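Local coordinates for protein putative rhamnosidase (Streptomyces avermitilis, PDB 3W5M) that hydrolyses terminal alpha-L-rhamnose from flavonoid glycosides and gum arabic, and binds L-rhamnose through a calcium-dependent carbohydrate-binding module, at residues Leu873-Thr878 against Gly951-Ala956. Residues are numbered along the deposited sequence; the frame is centred on the assembly and turned at random.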
# COMPACT_ATOMS: atom_id res chain seq x y z
N LEU A 873 13.71 -16.47 23.14
CA LEU A 873 12.67 -15.54 22.70
C LEU A 873 12.02 -15.98 21.40
O LEU A 873 10.80 -15.90 21.26
CB LEU A 873 13.22 -14.13 22.56
CG LEU A 873 13.72 -13.50 23.85
CD1 LEU A 873 14.16 -12.09 23.56
CD2 LEU A 873 12.62 -13.53 24.90
N LEU A 874 12.83 -16.45 20.46
CA LEU A 874 12.32 -16.82 19.14
C LEU A 874 11.34 -17.99 19.21
O LEU A 874 10.29 -17.96 18.55
CB LEU A 874 13.46 -17.11 18.14
CG LEU A 874 12.99 -17.35 16.70
CD1 LEU A 874 12.60 -16.04 16.04
CD2 LEU A 874 14.07 -18.07 15.90
N HIS A 875 11.68 -19.00 20.01
CA HIS A 875 10.89 -20.24 20.10
C HIS A 875 9.78 -20.17 21.14
O HIS A 875 8.98 -21.11 21.26
CB HIS A 875 11.79 -21.43 20.42
CG HIS A 875 12.66 -21.85 19.29
ND1 HIS A 875 12.16 -22.18 18.05
CD2 HIS A 875 14.00 -22.00 19.21
CE1 HIS A 875 13.16 -22.51 17.25
NE2 HIS A 875 14.29 -22.42 17.93
N GLN A 876 9.74 -19.08 21.89
CA GLN A 876 8.74 -18.84 22.92
C GLN A 876 7.32 -18.93 22.35
O GLN A 876 7.03 -18.35 21.29
CB GLN A 876 8.98 -17.46 23.53
CG GLN A 876 8.06 -17.03 24.66
CD GLN A 876 8.08 -17.96 25.87
OE1 GLN A 876 7.40 -18.99 25.89
NE2 GLN A 876 8.84 -17.57 26.90
N ARG A 877 6.44 -19.67 23.02
CA ARG A 877 5.05 -19.86 22.53
C ARG A 877 4.00 -19.13 23.39
O ARG A 877 2.86 -18.89 22.96
CB ARG A 877 4.72 -21.35 22.41
CG ARG A 877 5.43 -22.06 21.26
CD ARG A 877 5.11 -23.54 21.24
NE ARG A 877 3.67 -23.78 21.20
CZ ARG A 877 3.08 -24.94 21.44
NH1 ARG A 877 3.80 -26.01 21.74
NH2 ARG A 877 1.76 -25.03 21.39
N THR A 878 4.37 -18.76 24.60
CA THR A 878 3.41 -18.12 25.48
C THR A 878 3.50 -16.62 25.31
O THR A 878 4.50 -16.12 24.80
CB THR A 878 3.62 -18.52 26.97
OG1 THR A 878 4.97 -18.22 27.34
CG2 THR A 878 3.37 -20.02 27.15
N GLY A 951 18.61 -23.11 19.66
CA GLY A 951 17.20 -23.48 19.87
C GLY A 951 16.90 -24.86 19.32
O GLY A 951 17.64 -25.81 19.57
N GLU A 952 15.84 -24.97 18.52
CA GLU A 952 15.39 -26.25 18.03
C GLU A 952 15.80 -26.43 16.59
O GLU A 952 15.37 -27.39 15.93
CB GLU A 952 13.86 -26.37 18.11
CG GLU A 952 13.21 -25.68 19.30
CD GLU A 952 11.68 -25.73 19.27
OE1 GLU A 952 11.09 -26.45 18.43
OE2 GLU A 952 11.06 -25.03 20.10
N VAL A 953 16.62 -25.51 16.08
CA VAL A 953 16.98 -25.56 14.66
C VAL A 953 18.21 -26.45 14.45
O VAL A 953 19.28 -26.15 14.94
CB VAL A 953 17.26 -24.16 14.05
CG1 VAL A 953 17.31 -24.26 12.53
CG2 VAL A 953 16.23 -23.13 14.50
N THR A 954 18.05 -27.53 13.70
CA THR A 954 19.20 -28.38 13.40
C THR A 954 19.45 -28.45 11.90
O THR A 954 20.31 -29.20 11.41
CB THR A 954 19.01 -29.79 13.97
OG1 THR A 954 17.84 -30.40 13.39
CG2 THR A 954 18.90 -29.74 15.50
N SER A 955 18.71 -27.64 11.15
CA SER A 955 18.59 -27.85 9.73
C SER A 955 17.98 -26.59 9.16
O SER A 955 16.98 -26.12 9.67
CB SER A 955 17.62 -29.02 9.52
OG SER A 955 17.81 -29.63 8.27
N ALA A 956 18.62 -26.01 8.13
CA ALA A 956 18.06 -24.84 7.42
C ALA A 956 18.56 -24.77 5.99
O ALA A 956 19.67 -25.21 5.67
CB ALA A 956 18.37 -23.54 8.16
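The side chain of E952 passes over one face of the H875 imidazole, and this overlap is the largest part of the contact. E952 CG sits 3.6 Å from the centroid of the H875 ring and only 5° off the ring normal, which identifies a CH-pi contact over the face. Beyond CG the glutamate chain stays extended (chi2 175°), running back over the ring toward H875 CB, so that the two side chains pass in opposite directions. Carboxylate and ring planes differ by 24°, a stacked geometry, with E952 OE2 3.7 Å from H875 CG. The rim of the imidazole meets the 951-956 segment differently: G951 CA lies 3.6 Å from H875 CD2, and V953 CG2 is 4.0 Å from H875 NE2, both near the ring plane. H875 NE2 also comes within 3.0 Å of the backbone E952 N. At G951 a side chain would run into H875 CD2, and the positive phi independently favours glycine. An alanine in place of H875 would remove the ring, and the E952 chain would probably lose its flat support and be freer to turn. H875 lies on helix 867-875 of the catalytic (alpha/alpha)6-barrel, while G951-V953 lead into strand 955-962 of the C-terminal beta-sandwich domain; L609 of helix 607-622 touches both H875 and V953, and W971 of strand 965-974 packs on V953 from the sheet.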